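Local coordinates for xylose isomerase domain protein (Alicyclobacillus acidocaldarius subsp. acidocaldarius, PDB 3U0H) that probably acts as an isomerase and folds as a xylose isomerase-like TIM barrel, at residues 15-18 with 19-22; 36-39 with 40-43; 260-263 with 264-268. All blocks are in the same frame, centred on the assembly; numbering follows the deposited sequence.

In the fold
From the N terminus, the chain leaves strand 5-8 through a loop and enters helix 18-27 at contact 1, passes strand 32-33, and starts helix 37-47 at contact 2. Contact 3 comes much later, where the chain leaves strand 246-249 and begins helix 261-280. Each contact closes a single helical turn; the three follow in series, and none nests within or crosses another. Contacts 1 and 2 touch: the Trp39 ring packs on Leu18 and on the backbone oxygens of Glu15 and Thr16, joining two helix starts outside the eight-stranded barrel. Contact 3 stays apart, its nearest atoms about 6 Å from contact 1 and about 12 Å from contact 2.

Contact 1 of 3, residues 15-18 with 19-22; sequences ETSL and VLYL
Glu15 reaches past the start of the helix to Leu20 and Tyr21. Its CB leads to CG, which lies 4.1 Å from Tyr21 N; CD then passes Leu20 CB, and OE1 ends 4.0 Å from Leu20 CD1, a van der Waals contact. A bend at chi2 (34°) curls the carboxylate back over its own backbone, where OE2 accepts from two amides, Thr16 N at 2.7 Å and Ser17 N at 3.0 Å. They arrive from opposite faces of the carboxylate plane, Ser17 N on the anti side, so this oxygen is gripped twice and the group's rotation is restrained. Ser17 is the N-cap of helix 18-27, the helix that follows the first strand of the TIM barrel. Its OG takes a weak but fairly straight capping bond from Leu20 N (3.3 Å, 166°), while Ser17 O accepts from Tyr21 N at 2.9 Å. One residue on, Leu18 O receives Leu22 N, and the two leucine side chains meet through their CD1 methyls, 4.0 Å apart. Met55 of helix 49-57 packs against both leucines. The Tyr21 ring turns away from this first turn, its OH hydrogen-bonding to Asp34 O.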
loop_
_atom_site.group_PDB
_atom_site.type_symbol
_atom_site.label_atom_id
_atom_site.label_comp_id
_atom_site.label_asym_id
_atom_site.label_seq_id
_atom_site.Cartn_x
_atom_site.Cartn_y
_atom_site.Cartn_z
ATOM N N GLU A 15 -4.352 -29.233 -33.098
ATOM C CA GLU A 15 -5.490 -29.755 -32.361
ATOM C C GLU A 15 -6.236 -28.661 -31.660
ATOM O O GLU A 15 -5.671 -27.862 -30.932
ATOM C CB GLU A 15 -5.103 -30.891 -31.389
ATOM C CG GLU A 15 -6.260 -31.817 -30.951
ATOM C CD GLU A 15 -7.323 -32.054 -32.048
ATOM O OE1 GLU A 15 -7.189 -33.067 -32.775
ATOM O OE2 GLU A 15 -8.282 -31.234 -32.219
ATOM N N THR A 16 -7.538 -28.655 -31.904
ATOM C CA THR A 16 -8.410 -27.589 -31.457
ATOM C C THR A 16 -9.412 -28.101 -30.401
ATOM O O THR A 16 -9.844 -27.309 -29.564
ATOM C CB THR A 16 -9.087 -26.970 -32.721
ATOM O OG1 THR A 16 -9.619 -25.676 -32.436
ATOM C CG2 THR A 16 -10.148 -27.927 -33.299
ATOM N N SER A 17 -9.749 -29.410 -30.409
ATOM C CA SER A 17 -10.630 -30.005 -29.346
ATOM C C SER A 17 -9.970 -30.043 -28.003
ATOM O O SER A 17 -8.885 -30.598 -27.837
ATOM C CB SER A 17 -11.066 -31.455 -29.670
ATOM O OG SER A 17 -11.719 -32.073 -28.550
ATOM N N LEU A 18 -10.640 -29.511 -27.006
ATOM C CA LEU A 18 -10.091 -29.570 -25.666
ATOM C C LEU A 18 -9.879 -31.002 -25.225
ATOM O O LEU A 18 -8.824 -31.356 -24.731
ATOM C CB LEU A 18 -11.024 -28.878 -24.702
ATOM C CG LEU A 18 -10.489 -28.834 -23.276
ATOM C CD1 LEU A 18 -9.112 -28.168 -23.157
ATOM C CD2 LEU A 18 -11.518 -28.109 -22.426
ATOM N N VAL A 19 -10.902 -31.826 -25.356
ATOM C CA VAL A 19 -10.808 -33.223 -24.909
ATOM C C VAL A 19 -9.609 -33.937 -25.531
ATOM O O VAL A 19 -8.824 -34.603 -24.870
ATOM C CB VAL A 19 -12.098 -33.956 -25.296
ATOM C CG1 VAL A 19 -11.975 -35.483 -25.156
ATOM C CG2 VAL A 19 -13.262 -33.375 -24.477
ATOM N N LEU A 20 -9.455 -33.759 -26.832
ATOM C CA LEU A 20 -8.437 -34.507 -27.555
ATOM C C LEU A 20 -7.054 -33.919 -27.270
ATOM O O LEU A 20 -6.057 -34.639 -27.320
ATOM C CB LEU A 20 -8.730 -34.516 -29.066
ATOM C CG LEU A 20 -9.936 -35.346 -29.604
ATOM C CD1 LEU A 20 -10.110 -35.215 -31.162
ATOM C CD2 LEU A 20 -9.831 -36.812 -29.161
ATOM N N TYR A 21 -6.999 -32.612 -26.983
ATOM C CA TYR A 21 -5.720 -31.970 -26.736
ATOM C C TYR A 21 -5.245 -32.564 -25.419
ATOM O O TYR A 21 -4.111 -33.045 -25.312
ATOM C CB TYR A 21 -5.828 -30.436 -26.743
ATOM C CG TYR A 21 -4.574 -29.676 -26.285
ATOM C CD1 TYR A 21 -3.362 -29.818 -26.943
ATOM C CD2 TYR A 21 -4.605 -28.832 -25.171
ATOM C CE1 TYR A 21 -2.221 -29.144 -26.518
ATOM C CE2 TYR A 21 -3.492 -28.149 -24.743
ATOM C CZ TYR A 21 -2.301 -28.315 -25.412
ATOM O OH TYR A 21 -1.191 -27.648 -24.982
ATOM N N LEU A 22 -6.134 -32.617 -24.433
ATOM C CA LEU A 22 -5.724 -33.158 -23.137
ATOM C C LEU A 22 -5.321 -34.632 -23.267
ATOM O O LEU A 22 -4.416 -35.075 -22.574
ATOM C CB LEU A 22 -6.815 -32.975 -22.089
ATOM C CG LEU A 22 -7.192 -31.503 -21.799
ATOM C CD1 LEU A 22 -8.412 -31.370 -20.899
ATOM C CD2 LEU A 22 -6.017 -30.754 -21.229
#

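Contact 2 of 3, residues 36-39 with 40-43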
loop_
_atom_site.group_PDB
_atom_site.type_symbol
_atom_site.label_atom_id
_atom_site.label_comp_id
_atom_site.label_asym_id
_atom_site.label_seq_id
_atom_site.Cartn_x
_atom_site.Cartn_y
_atom_site.Cartn_z
ATOM N N PRO A 36 -4.968 -22.284 -23.243
ATOM C CA PRO A 36 -5.567 -20.961 -23.146
ATOM C C PRO A 36 -6.928 -20.956 -22.377
ATOM O O PRO A 36 -7.727 -21.924 -22.433
ATOM C CB PRO A 36 -5.734 -20.531 -24.623
ATOM C CG PRO A 36 -4.919 -21.457 -25.458
ATOM C CD PRO A 36 -4.604 -22.667 -24.627
ATOM N N PHE A 37 -7.199 -19.874 -21.660
ATOM C CA PHE A 37 -8.351 -19.829 -20.752
ATOM C C PHE A 37 -9.727 -19.960 -21.474
ATOM O O PHE A 37 -10.675 -20.582 -20.927
ATOM C CB PHE A 37 -8.332 -18.533 -19.886
ATOM C CG PHE A 37 -9.540 -18.425 -18.950
ATOM C CD1 PHE A 37 -9.632 -19.242 -17.838
ATOM C CD2 PHE A 37 -10.607 -17.605 -19.258
ATOM C CE1 PHE A 37 -10.718 -19.200 -17.024
ATOM C CE2 PHE A 37 -11.722 -17.551 -18.430
ATOM C CZ PHE A 37 -11.770 -18.341 -17.305
ATOM N N HIS A 38 -9.854 -19.343 -22.657
ATOM C CA HIS A 38 -11.067 -19.494 -23.494
ATOM C C HIS A 38 -11.385 -20.933 -23.710
ATOM O O HIS A 38 -12.578 -21.292 -23.768
ATOM C CB HIS A 38 -10.938 -18.797 -24.856
ATOM C CG HIS A 38 -11.298 -17.331 -24.837
ATOM N ND1 HIS A 38 -11.975 -16.734 -23.791
ATOM C CD2 HIS A 38 -11.099 -16.323 -25.800
ATOM C CE1 HIS A 38 -12.183 -15.417 -24.085
ATOM N NE2 HIS A 38 -11.654 -15.172 -25.321
ATOM N N TRP A 39 -10.381 -21.802 -23.782
ATOM C CA TRP A 39 -10.722 -23.200 -23.976
ATOM C C TRP A 39 -11.379 -23.730 -22.749
ATOM O O TRP A 39 -12.423 -24.385 -22.805
ATOM C CB TRP A 39 -9.514 -24.033 -24.220
ATOM C CG TRP A 39 -8.717 -23.785 -25.458
ATOM C CD1 TRP A 39 -8.369 -22.541 -26.088
ATOM C CD2 TRP A 39 -8.054 -24.837 -26.245
ATOM N NE1 TRP A 39 -7.555 -22.762 -27.176
ATOM C CE2 TRP A 39 -7.328 -24.150 -27.328
ATOM C CE3 TRP A 39 -7.999 -26.211 -26.159
ATOM C CZ2 TRP A 39 -6.581 -24.859 -28.251
ATOM C CZ3 TRP A 39 -7.262 -26.920 -27.111
ATOM C CH2 TRP A 39 -6.567 -26.261 -28.123
ATOM N N LEU A 40 -10.778 -23.428 -21.606
ATOM C CA LEU A 40 -11.305 -23.908 -20.344
ATOM C C LEU A 40 -12.684 -23.289 -20.025
ATOM O O LEU A 40 -13.561 -23.958 -19.492
ATOM C CB LEU A 40 -10.306 -23.602 -19.227
ATOM C CG LEU A 40 -8.875 -24.138 -19.344
ATOM C CD1 LEU A 40 -8.013 -23.553 -18.247
ATOM C CD2 LEU A 40 -8.876 -25.664 -19.333
ATOM N N GLU A 41 -12.840 -22.000 -20.318
ATOM C CA GLU A 41 -14.099 -21.266 -20.149
ATOM C C GLU A 41 -15.258 -21.830 -20.977
ATOM O O GLU A 41 -16.387 -21.888 -20.489
ATOM C CB GLU A 41 -13.899 -19.831 -20.582
ATOM C CG GLU A 41 -15.014 -18.910 -20.152
ATOM C CD GLU A 41 -14.704 -17.468 -20.489
ATOM O OE1 GLU A 41 -14.474 -17.126 -21.689
ATOM O OE2 GLU A 41 -14.701 -16.657 -19.540
ATOM N N ALA A 42 -14.974 -22.206 -22.234
ATOM C CA ALA A 42 -15.955 -22.844 -23.147
ATOM C C ALA A 42 -16.480 -24.119 -22.523
ATOM O O ALA A 42 -17.677 -24.330 -22.466
ATOM C CB ALA A 42 -15.317 -23.158 -24.502
ATOM N N GLU A 43 -15.581 -24.938 -21.986
ATOM C CA GLU A 43 -15.991 -26.128 -21.211
ATOM C C GLU A 43 -16.724 -25.791 -19.895
ATOM O O GLU A 43 -17.798 -26.336 -19.626
ATOM C CB GLU A 43 -14.799 -27.001 -20.883
ATOM C CG GLU A 43 -15.197 -28.380 -20.413
ATOM C CD GLU A 43 -15.591 -29.320 -21.558
ATOM O OE1 GLU A 43 -15.137 -29.130 -22.722
ATOM O OE2 GLU A 43 -16.353 -30.259 -21.266
#
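Phe37 and Glu41 both carry CG opposite the backbone N (chi1 -166° in Glu41), which brings the phenyl ring and the carboxylate together one helical turn apart. Glu41 continues extended beyond CG and crosses the ring at its edge: OE2 sits near the ring plane, 3.3 Å from Phe37 CE2, with the carboxylate turned 68° from the ring. Such an approach is probably favoured by the partial positive charge of the ring hydrogens facing the acidic oxygen. The other oxygen serves His38, whose imidazole runs alongside the glutamate and points the same way. His38 ND1 donates a weak, bent bond to Glu41 OE1 (3.3 Å, 131°), with the imidazole and carboxylate planes only modestly inclined. One carboxylate thus bridges two consecutive aromatic residues, and Arg89 of helix 86-95 forms a long, weak ion pair with OE2. With an alanine here instead of Glu41, His38 ND1 would probably lose this acceptor, and a gap would open beside the edge of the Phe37 ring.

The residues form the first turns of helix 37-47, which follows the second strand of the TIM barrel, with Pro36 as N-cap. Pro36 also packs by its CD over one face of the Trp39 indole, 3.9 Å above the plane and offset toward the rim; the same indole meets the Tyr21 ring of the preceding helix. Backbone bonds hold the turn, Glu41 N to Phe37 O at 2.7 Å and Ala42 N to His38 O at 3.0 Å. Leu40 packs on Leu63 of barrel strand 62-67 and on Phe56 of helix 49-57, while Phe37 lies against Leu66 of that strand and Cys93 of helix 86-95.

Contact 3 of 3, residues 260-263 with 264-268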
loop_
_atom_site.group_PDB
_atom_site.type_symbol
_atom_site.label_atom_id
_atom_site.label_comp_id
_atom_site.label_asym_id
_atom_site.label_seq_id
_atom_site.Cartn_x
_atom_site.Cartn_y
_atom_site.Cartn_z
ATOM N N THR A 260 3.295 -35.087 -37.560
ATOM C CA THR A 260 1.945 -35.138 -36.926
ATOM C C THR A 260 1.929 -34.438 -35.538
ATOM O O THR A 260 2.983 -34.220 -34.944
ATOM C CB THR A 260 1.493 -36.602 -36.725
ATOM O OG1 THR A 260 2.113 -37.157 -35.549
ATOM C CG2 THR A 260 1.818 -37.473 -37.979
ATOM N N GLY A 261 0.759 -34.102 -34.999
ATOM C CA GLY A 261 0.707 -33.528 -33.653
ATOM C C GLY A 261 1.410 -34.425 -32.615
ATOM O O GLY A 261 2.151 -33.929 -31.711
ATOM N N GLU A 262 1.185 -35.741 -32.752
ATOM C CA GLU A 262 1.671 -36.731 -31.798
ATOM C C GLU A 262 3.178 -36.874 -31.875
ATOM O O GLU A 262 3.847 -36.836 -30.864
ATOM C CB GLU A 262 1.019 -38.113 -31.977
ATOM C CG GLU A 262 1.495 -39.103 -30.897
ATOM C CD GLU A 262 0.908 -40.515 -30.976
ATOM O OE1 GLU A 262 1.692 -41.483 -30.830
ATOM O OE2 GLU A 262 -0.323 -40.679 -31.147
ATOM N N SER A 263 3.726 -37.076 -33.059
ATOM C CA SER A 263 5.171 -37.249 -33.136
ATOM C C SER A 263 5.848 -35.961 -32.648
ATOM O O SER A 263 6.888 -36.010 -32.046
ATOM C CB SER A 263 5.625 -37.655 -34.553
ATOM O OG SER A 263 5.449 -36.583 -35.475
ATOM N N ARG A 264 5.259 -34.799 -32.897
ATOM C CA ARG A 264 5.874 -33.525 -32.442
ATOM C C ARG A 264 5.902 -33.404 -30.932
ATOM O O ARG A 264 6.935 -33.083 -30.332
ATOM C CB ARG A 264 5.159 -32.306 -33.020
ATOM C CG ARG A 264 5.549 -32.022 -34.456
ATOM C CD ARG A 264 5.036 -30.680 -34.947
ATOM N NE ARG A 264 3.575 -30.479 -34.811
ATOM C CZ ARG A 264 2.646 -30.728 -35.746
ATOM N NH1 ARG A 264 2.974 -31.282 -36.916
ATOM N NH2 ARG A 264 1.361 -30.467 -35.500
ATOM N N ALA A 265 4.758 -33.670 -30.324
ATOM C CA ALA A 265 4.649 -33.658 -28.890
ATOM C C ALA A 265 5.708 -34.560 -28.243
ATOM O O ALA A 265 6.444 -34.098 -27.370
ATOM C CB ALA A 265 3.233 -34.058 -28.477
ATOM N N ARG A 266 5.796 -35.826 -28.666
ATOM C CA ARG A 266 6.749 -36.791 -28.084
ATOM C C ARG A 266 8.189 -36.379 -28.303
ATOM O O ARG A 266 8.989 -36.410 -27.370
ATOM C CB ARG A 266 6.514 -38.195 -28.645
ATOM C CG ARG A 266 7.244 -39.320 -27.909
ATOM C CD ARG A 266 6.930 -40.716 -28.500
ATOM N NE ARG A 266 5.517 -40.863 -28.926
ATOM C CZ ARG A 266 4.496 -41.180 -28.120
ATOM N NH1 ARG A 266 4.690 -41.436 -26.820
ATOM N NH2 ARG A 266 3.266 -41.250 -28.629
ATOM N N LEU A 267 8.513 -35.957 -29.525
ATOM C CA LEU A 267 9.887 -35.548 -29.875
ATOM C C LEU A 267 10.413 -34.373 -29.044
ATOM O O LEU A 267 11.554 -34.367 -28.607
ATOM C CB LEU A 267 10.008 -35.199 -31.362
ATOM C CG LEU A 267 11.452 -35.089 -31.862
ATOM C CD1 LEU A 267 12.248 -36.371 -31.592
ATOM C CD2 LEU A 267 11.472 -34.744 -33.352
ATOM N N VAL A 268 9.592 -33.375 -28.822
ATOM C CA VAL A 268 10.061 -32.192 -28.079
ATOM C C VAL A 268 10.140 -32.485 -26.552
ATOM O O VAL A 268 11.030 -31.986 -25.870
ATOM C CB VAL A 268 9.150 -30.968 -28.409
ATOM C CG1 VAL A 268 9.506 -29.737 -27.556
ATOM C CG2 VAL A 268 9.213 -30.663 -29.893
#
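A capping box formed by Thr260 and Ser263 starts helix 261-280, the last helix of the TIM barrel; Arg264 folds back over this first turn, while Arg266 pairs with Glu262. Ser263 N donates an almost straight bond to Thr260 OG1 (3.0 Å, 178°); in return Thr260 N donates weakly to Ser263 OG. The first helical bonds follow, Arg264 N to Thr260 O at 3.1 Å and Ala265 N to Gly261 O at 3.0 Å. The Arg264 chain, bent at chi3 (-55°), folds its guanidinium back over the helix start, so that Thr260 O lies 3.4 Å above one face, offset toward the rim. Gly261 CA lies over the same face, 3.6 Å from Arg264 NH2, and glycine has no side chain to intervene. Arg264 NE bonds to Leu12 O, tying the helix start to the loop after the first strand, and Asp14 is a long, weak ion-pair partner of NH2. On another side of the helix Glu262 and Arg266 run side by side. Their salt bridge uses Arg266 NH2, which places Glu262 OE1 2.7 Å away, close to the guanidinium plane but 46° above the plane of the carboxylate.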